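Local coordinates for protein putative glutaryl-CoA dehydrogenase (Thermus thermophilus, PDB 2EBA) that binds flavin-adenine dinucleotide and belongs to the acyl-CoA dehydrogenase family, forming an assembly of four protein chains, at residues A173-K178 against P194-R199; F187-D192 against E218-P223; A73-I78 against R306-G311; G55-T60 against R90-V95. All coordinates share one frame; numbering follows the deposited sequence.

Contact 1. Residues A173-K178 against P194-R199; sequences AVIWAK and PGFQAR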
loop_
_atom_site.group_PDB
_atom_site.type_symbol
_atom_site.label_atom_id
_atom_site.label_comp_id
_atom_site.label_asym_id
_atom_site.label_seq_id
_atom_site.Cartn_x
_atom_site.Cartn_y
_atom_site.Cartn_z
ATOM N N ALA A 173 -31.368 -26.368 -10.844
ATOM C CA ALA A 173 -30.386 -25.980 -9.839
ATOM C C ALA A 173 -29.320 -27.056 -9.665
ATOM O O ALA A 173 -29.613 -28.168 -9.229
ATOM C CB ALA A 173 -31.083 -25.707 -8.495
ATOM N N VAL A 174 -28.081 -26.715 -10.015
ATOM C CA VAL A 174 -26.974 -27.651 -9.896
ATOM C C VAL A 174 -26.599 -27.658 -8.442
ATOM O O VAL A 174 -25.923 -26.756 -7.965
ATOM C CB VAL A 174 -25.772 -27.196 -10.718
ATOM C CG1 VAL A 174 -24.651 -28.216 -10.616
ATOM C CG2 VAL A 174 -26.191 -27.006 -12.152
ATOM N N ILE A 175 -27.053 -28.672 -7.725
ATOM C CA ILE A 175 -26.769 -28.746 -6.314
ATOM C C ILE A 175 -25.671 -29.729 -6.013
ATOM O O ILE A 175 -25.645 -30.827 -6.568
ATOM C CB ILE A 175 -28.032 -29.138 -5.521
ATOM C CG1 ILE A 175 -28.761 -27.884 -5.051
ATOM C CG2 ILE A 175 -27.663 -29.987 -4.319
ATOM C CD1 ILE A 175 -29.341 -27.063 -6.153
ATOM N N TRP A 176 -24.761 -29.323 -5.129
ATOM C CA TRP A 176 -23.657 -30.176 -4.704
ATOM C C TRP A 176 -23.886 -30.591 -3.262
ATOM O O TRP A 176 -24.050 -29.746 -2.386
ATOM C CB TRP A 176 -22.317 -29.439 -4.817
ATOM C CG TRP A 176 -22.059 -28.935 -6.185
ATOM C CD1 TRP A 176 -22.407 -27.717 -6.680
ATOM C CD2 TRP A 176 -21.535 -29.684 -7.294
ATOM N NE1 TRP A 176 -22.147 -27.660 -8.026
ATOM C CE2 TRP A 176 -21.611 -28.854 -8.428
ATOM C CE3 TRP A 176 -21.017 -30.978 -7.436
ATOM C CZ2 TRP A 176 -21.190 -29.277 -9.694
ATOM C CZ3 TRP A 176 -20.601 -31.397 -8.697
ATOM C CH2 TRP A 176 -20.693 -30.548 -9.805
ATOM N N ALA A 177 -23.916 -31.899 -3.028
ATOM C CA ALA A 177 -24.123 -32.434 -1.689
ATOM C C ALA A 177 -23.178 -33.593 -1.487
ATOM O O ALA A 177 -22.440 -33.951 -2.388
ATOM C CB ALA A 177 -25.552 -32.907 -1.524
ATOM N N LYS A 178 -23.198 -34.170 -0.294
ATOM C CA LYS A 178 -22.357 -35.316 0.012
ATOM C C LYS A 178 -23.237 -36.511 0.392
ATOM O O LYS A 178 -24.423 -36.349 0.691
ATOM C CB LYS A 178 -21.394 -34.984 1.153
ATOM C CG LYS A 178 -20.199 -34.154 0.729
ATOM C CD LYS A 178 -19.154 -34.005 1.841
ATOM C CE LYS A 178 -19.650 -33.151 3.003
ATOM N NZ LYS A 178 -18.557 -32.714 3.921
ATOM N N PRO A 194 -41.156 -30.904 -5.278
ATOM C CA PRO A 194 -41.499 -30.637 -3.880
ATOM C C PRO A 194 -40.345 -30.715 -2.882
ATOM O O PRO A 194 -39.427 -31.524 -3.029
ATOM C CB PRO A 194 -42.620 -31.645 -3.593
ATOM C CG PRO A 194 -42.561 -32.625 -4.746
ATOM C CD PRO A 194 -42.134 -31.801 -5.906
ATOM N N GLY A 195 -40.393 -29.841 -1.879
ATOM C CA GLY A 195 -39.373 -29.809 -0.848
ATOM C C GLY A 195 -38.253 -28.834 -1.134
ATOM O O GLY A 195 -37.359 -28.644 -0.316
ATOM N N PHE A 196 -38.305 -28.209 -2.305
ATOM C CA PHE A 196 -37.289 -27.251 -2.738
ATOM C C PHE A 196 -37.804 -25.816 -2.676
ATOM O O PHE A 196 -38.736 -25.460 -3.392
ATOM C CB PHE A 196 -36.877 -27.571 -4.175
ATOM C CG PHE A 196 -35.694 -26.781 -4.671
ATOM C CD1 PHE A 196 -34.423 -27.343 -4.665
ATOM C CD2 PHE A 196 -35.854 -25.493 -5.166
ATOM C CE1 PHE A 196 -33.320 -26.636 -5.148
ATOM C CE2 PHE A 196 -34.758 -24.778 -5.651
ATOM C CZ PHE A 196 -33.486 -25.353 -5.643
ATOM N N GLN A 197 -37.191 -24.994 -1.832
ATOM C CA GLN A 197 -37.615 -23.606 -1.698
ATOM C C GLN A 197 -36.477 -22.641 -1.989
ATOM O O GLN A 197 -35.347 -22.861 -1.564
ATOM C CB GLN A 197 -38.135 -23.330 -0.282
ATOM C CG GLN A 197 -39.299 -24.203 0.177
ATOM C CD GLN A 197 -40.599 -23.945 -0.578
ATOM O OE1 GLN A 197 -41.668 -24.414 -0.170
ATOM N NE2 GLN A 197 -40.516 -23.208 -1.685
ATOM N N ALA A 198 -36.791 -21.572 -2.710
ATOM C CA ALA A 198 -35.809 -20.553 -3.053
ATOM C C ALA A 198 -36.332 -19.205 -2.587
ATOM O O ALA A 198 -37.378 -18.756 -3.040
ATOM C CB ALA A 198 -35.585 -20.521 -4.551
ATOM N N ARG A 199 -35.608 -18.565 -1.680
ATOM C CA ARG A 199 -36.026 -17.267 -1.178
ATOM C C ARG A 199 -34.948 -16.251 -1.488
ATOM O O ARG A 199 -33.762 -16.501 -1.275
ATOM C CB ARG A 199 -36.298 -17.350 0.327
ATOM C CG ARG A 199 -37.332 -18.425 0.668
ATOM C CD ARG A 199 -37.941 -18.268 2.055
ATOM N NE ARG A 199 -37.011 -18.589 3.140
ATOM C CZ ARG A 199 -36.472 -19.792 3.342
ATOM N NH1 ARG A 199 -36.759 -20.805 2.526
ATOM N NH2 ARG A 199 -35.651 -19.981 4.371
#
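The phenyl ring of Phe196 meets two aliphatic groups with its outer end. At the ring edge, near its plane, sits the tip of Ile175, with CD1 4.1 Å from Phe196 CE1. Ala173 approaches the ring obliquely, its CB 3.7 Å from Phe196 CZ. The same Ala173 methyl is also 4.1 Å from Phe196 CE1, so that one ring carbon is shared between both partners. The ring gets there because CG of Phe196 is anti to its own backbone N (chi1 -172°), which carries the phenyl toward strand 172-178. The side chains of Ile175 and Phe196 slide past each other in opposite directions. The backbones stay well apart, with Ala173 CA and Phe196 CA 10.0 Å from each other. This is a contact between two sheets in the beta domain of the acyl-CoA dehydrogenase fold: strand 172-178 is the middle strand of a three-stranded mixed sheet, and strand 196-200 belongs to the antiparallel sheet facing it. All three touching residues are buried. Leu217, from strand 212-217, touches both Ile175 and Phe196, and Thr191 packs on the ring as well. Val189, from the neighbouring strand 184-190, likewise touches both of these side chains. The Ile175 side chain is about 9 Å from a bound FAD.

Contact 2. Residues F187-D192 against E218-P223; sequences FLVPTD and EEVRVP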
loop_
_atom_site.group_PDB
_atom_site.type_symbol
_atom_site.label_atom_id
_atom_site.label_comp_id
_atom_site.label_asym_id
_atom_site.label_seq_id
_atom_site.Cartn_x
_atom_site.Cartn_y
_atom_site.Cartn_z
ATOM N N PHE A 187 -26.131 -32.856 -8.585
ATOM C CA PHE A 187 -27.462 -33.128 -9.108
ATOM C C PHE A 187 -28.079 -31.977 -9.894
ATOM O O PHE A 187 -27.845 -30.803 -9.595
ATOM C CB PHE A 187 -28.402 -33.497 -7.961
ATOM C CG PHE A 187 -27.846 -34.534 -7.032
ATOM C CD1 PHE A 187 -26.983 -34.173 -6.002
ATOM C CD2 PHE A 187 -28.167 -35.879 -7.198
ATOM C CE1 PHE A 187 -26.449 -35.134 -5.153
ATOM C CE2 PHE A 187 -27.639 -36.844 -6.356
ATOM C CZ PHE A 187 -26.779 -36.476 -5.332
ATOM N N LEU A 188 -28.856 -32.329 -10.914
ATOM C CA LEU A 188 -29.581 -31.349 -11.721
ATOM C C LEU A 188 -30.980 -31.426 -11.115
ATOM O O LEU A 188 -31.796 -32.261 -11.496
ATOM C CB LEU A 188 -29.609 -31.758 -13.197
ATOM C CG LEU A 188 -28.217 -31.993 -13.783
ATOM C CD1 LEU A 188 -28.323 -32.301 -15.268
ATOM C CD2 LEU A 188 -27.354 -30.758 -13.539
ATOM N N VAL A 189 -31.219 -30.550 -10.146
ATOM C CA VAL A 189 -32.466 -30.481 -9.392
ATOM C C VAL A 189 -33.478 -29.481 -9.923
ATOM O O VAL A 189 -33.237 -28.281 -9.893
ATOM C CB VAL A 189 -32.173 -30.097 -7.922
ATOM C CG1 VAL A 189 -33.468 -30.042 -7.116
ATOM C CG2 VAL A 189 -31.198 -31.071 -7.320
ATOM N N PRO A 190 -34.618 -29.964 -10.430
ATOM C CA PRO A 190 -35.621 -29.020 -10.937
ATOM C C PRO A 190 -36.049 -28.177 -9.732
ATOM O O PRO A 190 -36.088 -28.673 -8.612
ATOM C CB PRO A 190 -36.721 -29.940 -11.454
ATOM C CG PRO A 190 -35.941 -31.140 -11.939
ATOM C CD PRO A 190 -34.953 -31.347 -10.805
ATOM N N THR A 191 -36.352 -26.905 -9.940
ATOM C CA THR A 191 -36.697 -26.077 -8.802
ATOM C C THR A 191 -38.135 -26.209 -8.342
ATOM O O THR A 191 -38.501 -25.659 -7.305
ATOM C CB THR A 191 -36.373 -24.590 -9.070
ATOM O OG1 THR A 191 -37.074 -24.140 -10.235
ATOM C CG2 THR A 191 -34.866 -24.404 -9.267
ATOM N N ASP A 192 -38.952 -26.944 -9.093
ATOM C CA ASP A 192 -40.344 -27.105 -8.697
ATOM C C ASP A 192 -40.614 -28.432 -8.018
ATOM O O ASP A 192 -41.721 -28.662 -7.549
ATOM C CB ASP A 192 -41.279 -26.923 -9.889
ATOM C CG ASP A 192 -41.033 -27.927 -10.987
ATOM O OD1 ASP A 192 -41.700 -27.813 -12.031
ATOM O OD2 ASP A 192 -40.182 -28.825 -10.815
ATOM N N GLU A 218 -35.590 -29.582 1.391
ATOM C CA GLU A 218 -36.170 -30.371 2.465
ATOM C C GLU A 218 -36.709 -31.673 1.875
ATOM O O GLU A 218 -37.753 -31.681 1.218
ATOM C CB GLU A 218 -37.301 -29.567 3.108
ATOM C CG GLU A 218 -37.482 -29.756 4.599
ATOM C CD GLU A 218 -38.505 -28.778 5.178
ATOM O OE1 GLU A 218 -39.640 -28.710 4.651
ATOM O OE2 GLU A 218 -38.174 -28.078 6.162
ATOM N N GLU A 219 -35.981 -32.768 2.100
ATOM C CA GLU A 219 -36.370 -34.089 1.601
ATOM C C GLU A 219 -36.702 -34.042 0.107
ATOM O O GLU A 219 -37.706 -34.589 -0.330
ATOM C CB GLU A 219 -37.586 -34.593 2.378
ATOM C CG GLU A 219 -37.571 -36.081 2.674
ATOM C CD GLU A 219 -36.454 -36.491 3.626
ATOM O OE1 GLU A 219 -36.200 -35.764 4.610
ATOM O OE2 GLU A 219 -35.841 -37.556 3.401
ATOM N N VAL A 220 -35.846 -33.390 -0.671
ATOM C CA VAL A 220 -36.060 -33.255 -2.114
ATOM C C VAL A 220 -35.672 -34.523 -2.850
ATOM O O VAL A 220 -34.522 -34.977 -2.751
ATOM C CB VAL A 220 -35.239 -32.066 -2.678
ATOM C CG1 VAL A 220 -35.305 -32.056 -4.184
ATOM C CG2 VAL A 220 -35.768 -30.756 -2.108
ATOM N N ARG A 221 -36.595 -35.114 -3.601
ATOM C CA ARG A 221 -36.231 -36.333 -4.302
ATOM C C ARG A 221 -35.785 -36.037 -5.723
ATOM O O ARG A 221 -36.378 -35.216 -6.453
ATOM C CB ARG A 221 -37.373 -37.353 -4.354
ATOM C CG ARG A 221 -38.499 -37.122 -3.368
ATOM C CD ARG A 221 -38.745 -38.370 -2.508
ATOM N NE ARG A 221 -39.053 -39.568 -3.292
ATOM C CZ ARG A 221 -38.736 -40.803 -2.904
ATOM N NH1 ARG A 221 -38.101 -40.994 -1.753
ATOM N NH2 ARG A 221 -39.053 -41.845 -3.670
ATOM N N VAL A 222 -34.726 -36.727 -6.117
ATOM C CA VAL A 222 -34.168 -36.561 -7.431
ATOM C C VAL A 222 -33.759 -37.910 -7.989
ATOM O O VAL A 222 -33.020 -38.657 -7.343
ATOM C CB VAL A 222 -32.908 -35.675 -7.396
ATOM C CG1 VAL A 222 -32.579 -35.205 -8.805
ATOM C CG2 VAL A 222 -33.108 -34.503 -6.435
ATOM N N PRO A 223 -34.237 -38.242 -9.197
ATOM C CA PRO A 223 -33.891 -39.521 -9.817
ATOM C C PRO A 223 -32.384 -39.613 -10.089
ATOM O O PRO A 223 -31.696 -38.598 -10.127
ATOM C CB PRO A 223 -34.707 -39.501 -11.108
ATOM C CG PRO A 223 -34.755 -38.043 -11.445
ATOM C CD PRO A 223 -35.077 -37.435 -10.097
#
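Val189 turns one methyl to each of two valines on the opposing strand: CG1 is anti to the backbone N (chi1 -179°) and goes to Val220, while CG2, beside that N, goes to Val222. This is sheet-on-sheet packing in the beta domain: strand 184-190 belongs to the mixed sheet, next to strand 172-178, and strand 220-223 pairs antiparallel with strand 154-165 in the other sheet. Val220 and Val222 have the same rotamer, but they answer with different branches, Val220 with CG1 and Val222 with CG2. Val189 CG1 and Val220 CG1 are 4.0 Å apart, the two side chains meeting at a slant. Val189 CG2 and Val222 CG2 are likewise 4.0 Å apart, but here the side chains cross at about a right angle. The short segments approach to 7.9 Å between axes, with their directions 122° apart, so they pass as layers and not as paired neighbours. The chain turns a corner at Glu218 and Glu219 just before the valines, and Glu219 and Val220 both face Leu157 in a G1 beta bulge. The N of Glu219 is hydrogen-bonded to Asn158 OD1. Leu157 also packs on Val189, and the ring of Phe187 meets Trp155 edge-to-face. The remaining branch of Val222 rests against the backbone of strand 184-190, where CG1 is 4.1 Å from Leu188 O.

Contact 3. Residues A73-I78 against R306-G311; sequences AAYGLI and RLKDEG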
loop_
_atom_site.group_PDB
_atom_site.type_symbol
_atom_site.label_atom_id
_atom_site.label_comp_id
_atom_site.label_asym_id
_atom_site.label_seq_id
_atom_site.Cartn_x
_atom_site.Cartn_y
_atom_site.Cartn_z
ATOM N N ALA A 73 -11.277 -16.592 -25.820
ATOM C CA ALA A 73 -11.010 -15.164 -25.874
ATOM C C ALA A 73 -12.347 -14.447 -26.117
ATOM O O ALA A 73 -12.655 -13.441 -25.474
ATOM C CB ALA A 73 -10.025 -14.861 -26.996
ATOM N N ALA A 74 -13.146 -14.989 -27.030
ATOM C CA ALA A 74 -14.445 -14.408 -27.361
ATOM C C ALA A 74 -15.367 -14.407 -26.148
ATOM O O ALA A 74 -16.114 -13.455 -25.940
ATOM C CB ALA A 74 -15.097 -15.181 -28.527
ATOM N N TYR A 75 -15.325 -15.477 -25.359
ATOM C CA TYR A 75 -16.145 -15.569 -24.155
ATOM C C TYR A 75 -15.644 -14.485 -23.212
ATOM O O TYR A 75 -16.425 -13.716 -22.662
ATOM C CB TYR A 75 -16.002 -16.965 -23.524
ATOM C CG TYR A 75 -16.617 -17.143 -22.135
ATOM C CD1 TYR A 75 -17.874 -16.618 -21.824
ATOM C CD2 TYR A 75 -15.949 -17.871 -21.148
ATOM C CE1 TYR A 75 -18.442 -16.817 -20.565
ATOM C CE2 TYR A 75 -16.503 -18.076 -19.896
ATOM C CZ TYR A 75 -17.749 -17.545 -19.607
ATOM O OH TYR A 75 -18.287 -17.726 -18.352
ATOM N N GLY A 76 -14.323 -14.421 -23.055
ATOM C CA GLY A 76 -13.730 -13.419 -22.193
ATOM C C GLY A 76 -14.147 -12.039 -22.641
ATOM O O GLY A 76 -14.463 -11.186 -21.822
ATOM N N LEU A 77 -14.161 -11.828 -23.953
ATOM C CA LEU A 77 -14.540 -10.549 -24.533
ATOM C C LEU A 77 -15.999 -10.177 -24.312
ATOM O O LEU A 77 -16.309 -9.002 -24.212
ATOM C CB LEU A 77 -14.230 -10.519 -26.035
ATOM C CG LEU A 77 -12.745 -10.449 -26.422
ATOM C CD1 LEU A 77 -12.562 -10.673 -27.923
ATOM C CD2 LEU A 77 -12.182 -9.107 -26.013
ATOM N N ILE A 78 -16.908 -11.143 -24.250
ATOM C CA ILE A 78 -18.287 -10.756 -24.026
ATOM C C ILE A 78 -18.436 -10.426 -22.537
ATOM O O ILE A 78 -19.190 -9.534 -22.155
ATOM C CB ILE A 78 -19.313 -11.856 -24.446
ATOM C CG1 ILE A 78 -19.418 -12.920 -23.373
ATOM C CG2 ILE A 78 -18.934 -12.470 -25.771
ATOM C CD1 ILE A 78 -20.753 -12.904 -22.716
ATOM N N ARG A 306 -5.668 -18.089 -24.451
ATOM C CA ARG A 306 -4.977 -18.949 -25.401
ATOM C C ARG A 306 -4.623 -20.276 -24.744
ATOM O O ARG A 306 -4.877 -21.331 -25.312
ATOM C CB ARG A 306 -3.721 -18.260 -25.949
ATOM C CG ARG A 306 -4.010 -16.958 -26.708
ATOM C CD ARG A 306 -5.032 -17.132 -27.840
ATOM N NE ARG A 306 -5.221 -15.900 -28.611
ATOM C CZ ARG A 306 -6.325 -15.587 -29.290
ATOM N NH1 ARG A 306 -7.361 -16.415 -29.303
ATOM N NH2 ARG A 306 -6.403 -14.439 -29.947
ATOM N N LEU A 307 -4.050 -20.227 -23.546
ATOM C CA LEU A 307 -3.710 -21.457 -22.843
ATOM C C LEU A 307 -4.960 -22.331 -22.705
ATOM O O LEU A 307 -4.905 -23.551 -22.848
ATOM C CB LEU A 307 -3.146 -21.145 -21.450
ATOM C CG LEU A 307 -1.711 -20.638 -21.332
ATOM C CD1 LEU A 307 -1.445 -20.192 -19.898
ATOM C CD2 LEU A 307 -0.749 -21.736 -21.743
ATOM N N LYS A 308 -6.093 -21.689 -22.441
ATOM C CA LYS A 308 -7.337 -22.407 -22.249
ATOM C C LYS A 308 -7.762 -23.213 -23.473
ATOM O O LYS A 308 -8.112 -24.385 -23.356
ATOM C CB LYS A 308 -8.439 -21.436 -21.852
ATOM C CG LYS A 308 -9.667 -22.145 -21.358
ATOM C CD LYS A 308 -10.787 -21.192 -21.008
ATOM C CE LYS A 308 -12.035 -21.976 -20.643
ATOM N NZ LYS A 308 -13.216 -21.104 -20.449
ATOM N N ASP A 309 -7.723 -22.595 -24.646
ATOM C CA ASP A 309 -8.111 -23.293 -25.851
ATOM C C ASP A 309 -7.119 -24.359 -26.278
ATOM O O ASP A 309 -7.494 -25.292 -26.983
ATOM C CB ASP A 309 -8.338 -22.315 -26.997
ATOM C CG ASP A 309 -9.609 -21.513 -26.821
ATOM O OD1 ASP A 309 -10.579 -22.094 -26.306
ATOM O OD2 ASP A 309 -9.649 -20.317 -27.193
ATOM N N GLU A 310 -5.863 -24.238 -25.863
ATOM C CA GLU A 310 -4.870 -25.246 -26.231
ATOM C C GLU A 310 -4.758 -26.340 -25.163
ATOM O O GLU A 310 -3.872 -27.198 -25.206
ATOM C CB GLU A 310 -3.505 -24.590 -26.529
ATOM C CG GLU A 310 -2.888 -23.741 -25.432
ATOM C CD GLU A 310 -1.932 -22.674 -25.975
ATOM O OE1 GLU A 310 -0.918 -22.398 -25.304
ATOM O OE2 GLU A 310 -2.201 -22.100 -27.054
ATOM N N GLY A 311 -5.697 -26.301 -24.218
ATOM C CA GLY A 311 -5.756 -27.285 -23.151
ATOM C C GLY A 311 -4.635 -27.259 -22.144
ATOM O O GLY A 311 -4.372 -28.276 -21.504
#
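Ala73 and Tyr75, on the first turn of helix 72-85, meet Arg306, Lys308 and Asp309, on the last turn of helix 281-309. The contact thereby joins the N-terminal and C-terminal helical domains of the acyl-CoA dehydrogenase fold. The methyl of Ala73 lies 3.9 Å from Arg306 NH1 and reaches the guanidinium obliquely. Lys308 is extended, and its NZ stops 4.3 Å from Tyr75 CD2, at the ring edge and near its plane, not over the face. Asp309 OD2 is 4.3 Å from Ala73 N, too far for a bond, though a carboxylate beside the start of a helix would probably interact favourably with the positive end of the helix dipole.

The polar ends find their bonds just outside the two segments. Arg306 leaves its helix pointing away from Ala73, and a bend at chi2 (-54°) brings its end nearer. There NH1 makes a salt bridge with Glu15 OE2, and NH2 is hydrogen-bonded to Leu10 O. Gln243 OE1 takes a hydrogen bond from Lys308 NZ, and Tyr75 OH is bonded to Ser98 OG. Asp309 is the one that reaches the start of helix 72-85, where its OD1 is hydrogen-bonded to Ser72 OG. Further out, Phe246 packs on both Tyr75 and Lys308, and Leu307 touches Tyr5 of a second subunit. Helix 281-309 ends in a Schellman motif with Gly311, at positive phi, as its C-prime residue, and the hydrogen bond from Gly311 N to Lys308 O measures 3.2 Å.

Contact 4. Residues G55-T60 against R90-V95; sequences GFLGPT and RSFVSV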
loop_
_atom_site.group_PDB
_atom_site.type_symbol
_atom_site.label_atom_id
_atom_site.label_comp_id
_atom_site.label_asym_id
_atom_site.label_seq_id
_atom_site.Cartn_x
_atom_site.Cartn_y
_atom_site.Cartn_z
ATOM N N GLY A 55 -25.681 -15.069 -28.616
ATOM C CA GLY A 55 -24.777 -16.180 -28.372
ATOM C C GLY A 55 -23.913 -16.027 -27.147
ATOM O O GLY A 55 -22.866 -16.666 -27.046
ATOM N N PHE A 56 -24.362 -15.193 -26.213
ATOM C CA PHE A 56 -23.669 -14.943 -24.965
ATOM C C PHE A 56 -23.779 -16.105 -24.029
ATOM O O PHE A 56 -23.065 -16.170 -23.029
ATOM C CB PHE A 56 -24.287 -13.781 -24.223
ATOM C CG PHE A 56 -23.938 -12.458 -24.775
ATOM C CD1 PHE A 56 -23.116 -12.336 -25.889
ATOM C CD2 PHE A 56 -24.416 -11.305 -24.151
ATOM C CE1 PHE A 56 -22.768 -11.101 -26.367
ATOM C CE2 PHE A 56 -24.071 -10.039 -24.629
ATOM C CZ PHE A 56 -23.248 -9.937 -25.733
ATOM N N LEU A 57 -24.701 -17.010 -24.306
ATOM C CA LEU A 57 -24.873 -18.095 -23.389
ATOM C C LEU A 57 -24.114 -19.344 -23.753
ATOM O O LEU A 57 -24.507 -20.094 -24.682
ATOM C CB LEU A 57 -26.347 -18.357 -23.263
ATOM C CG LEU A 57 -27.052 -17.469 -22.209
ATOM C CD1 LEU A 57 -26.449 -16.031 -22.062
ATOM C CD2 LEU A 57 -28.531 -17.346 -22.636
ATOM N N GLY A 58 -23.058 -19.593 -22.975
ATOM C CA GLY A 58 -22.206 -20.736 -23.211
ATOM C C GLY A 58 -21.583 -20.552 -24.576
ATOM O O GLY A 58 -21.640 -21.452 -25.409
ATOM N N PRO A 59 -20.913 -19.404 -24.815
ATOM C CA PRO A 59 -20.297 -19.153 -26.117
ATOM C C PRO A 59 -19.336 -20.178 -26.682
ATOM O O PRO A 59 -19.320 -20.396 -27.896
ATOM C CB PRO A 59 -19.669 -17.773 -25.955
ATOM C CG PRO A 59 -19.393 -17.677 -24.517
ATOM C CD PRO A 59 -20.492 -18.407 -23.815
ATOM N N THR A 60 -18.572 -20.838 -25.816
ATOM C CA THR A 60 -17.598 -21.799 -26.304
ATOM C C THR A 60 -18.133 -23.197 -26.578
ATOM O O THR A 60 -17.460 -24.000 -27.215
ATOM C CB THR A 60 -16.438 -21.928 -25.327
ATOM O OG1 THR A 60 -16.907 -22.578 -24.144
ATOM C CG2 THR A 60 -15.903 -20.544 -24.959
ATOM N N ARG A 90 -23.012 -9.544 -16.159
ATOM C CA ARG A 90 -21.951 -10.506 -16.465
ATOM C C ARG A 90 -22.133 -11.776 -15.630
ATOM O O ARG A 90 -21.879 -12.889 -16.094
ATOM C CB ARG A 90 -20.581 -9.869 -16.185
ATOM C CG ARG A 90 -19.362 -10.612 -16.755
ATOM C CD ARG A 90 -18.864 -11.715 -15.821
ATOM N NE ARG A 90 -18.528 -11.176 -14.509
ATOM C CZ ARG A 90 -18.786 -11.781 -13.354
ATOM N NH1 ARG A 90 -19.391 -12.961 -13.332
ATOM N NH2 ARG A 90 -18.460 -11.188 -12.211
ATOM N N SER A 91 -22.592 -11.585 -14.393
ATOM C CA SER A 91 -22.832 -12.683 -13.463
ATOM C C SER A 91 -23.822 -13.684 -14.029
ATOM O O SER A 91 -23.610 -14.891 -13.941
ATOM C CB SER A 91 -23.367 -12.140 -12.135
ATOM O OG SER A 91 -22.378 -11.367 -11.476
ATOM N N PHE A 92 -24.912 -13.185 -14.599
ATOM C CA PHE A 92 -25.902 -14.076 -15.170
ATOM C C PHE A 92 -25.251 -14.968 -16.224
ATOM O O PHE A 92 -25.423 -16.185 -16.208
ATOM C CB PHE A 92 -27.066 -13.289 -15.792
ATOM C CG PHE A 92 -28.093 -14.168 -16.464
ATOM C CD1 PHE A 92 -27.967 -14.524 -17.807
ATOM C CD2 PHE A 92 -29.141 -14.708 -15.727
ATOM C CE1 PHE A 92 -28.865 -15.410 -18.402
ATOM C CE2 PHE A 92 -30.053 -15.600 -16.310
ATOM C CZ PHE A 92 -29.911 -15.955 -17.652
ATOM N N VAL A 93 -24.499 -14.367 -17.141
ATOM C CA VAL A 93 -23.849 -15.141 -18.188
ATOM C C VAL A 93 -22.804 -16.112 -17.649
ATOM O O VAL A 93 -22.645 -17.214 -18.194
ATOM C CB VAL A 93 -23.203 -14.232 -19.237
ATOM C CG1 VAL A 93 -22.501 -15.075 -20.293
ATOM C CG2 VAL A 93 -24.268 -13.367 -19.866
ATOM N N SER A 94 -22.100 -15.717 -16.585
ATOM C CA SER A 94 -21.085 -16.593 -15.991
ATOM C C SER A 94 -21.736 -17.838 -15.408
ATOM O O SER A 94 -21.264 -18.950 -15.625
ATOM C CB SER A 94 -20.322 -15.875 -14.880
ATOM O OG SER A 94 -19.653 -14.744 -15.380
ATOM N N VAL A 95 -22.812 -17.628 -14.658
ATOM C CA VAL A 95 -23.559 -18.705 -14.036
ATOM C C VAL A 95 -24.106 -19.663 -15.088
ATOM O O VAL A 95 -23.824 -20.853 -15.052
ATOM C CB VAL A 95 -24.722 -18.132 -13.215
ATOM C CG1 VAL A 95 -25.556 -19.257 -12.614
ATOM C CG2 VAL A 95 -24.171 -17.238 -12.133
#
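Val93 reaches from its helix into the loop 55-60, where it meets Phe56 and Leu57. Its CB is 4.3 Å from the carbonyl O of Phe56, and from there the two methyls part. CG1, anti to the backbone N (chi1 178°), is directed at that same carbonyl. The modelled separation of Val93 CG1 from Phe56 O is 3.0 Å, so short for a methyl that its exact value is doubtful. CG2, beside the backbone N, lies 4.1 Å from Leu57 CD1, the two side chains crossing at about a right angle, and 4.4 Å from Phe56 CB. In the helical N-terminal domain of this acyl-CoA dehydrogenase fold, helix 48-54 ends at Gly55 in a Schellman motif, and the loop that follows is laid against helix 87-107. Ser97, one turn further along that helix, ties the two together: its OG is hydrogen-bonded to Gly58 N and to Val93 O. Leu57 CD1 has a second neighbour at the edge of the Phe92 ring, near its plane, 4.4 Å from Phe92 CE1; that ring also meets Phe43. Away from the loop, Arg90 NH1 gives Ser94 OG a hydrogen bond of 2.7 Å, with an N-H...O angle of 154°, that lies in the guanidinium plane. Ser94 OG in turn donates to Arg90 O at 3.0 Å, from above the carbonyl plane, while Arg90 NE is held in a salt bridge by Glu83.

Contacts 1 and 2 form one layer between the two sheets of the beta domain. Their centres are 6 Å apart, and Gly195 O lies 2.6 Å from Glu218 N in a probable hydrogen bond. Contacts 3 and 4 are joined among the helices, with Ile78 CD1 3.7 Å from Val93 CG1. Along the chain, contacts 1 and 2 are nested inside the loop that contact 3 closes. The nearest atoms of contacts 1 and 4 are about 7 Å apart, without touching. Side chains of contacts 1, 4, 3 and 2 come to about 9, 10, 12 and 14 Å from a bound FAD, and none of them touches the flavin at those distances.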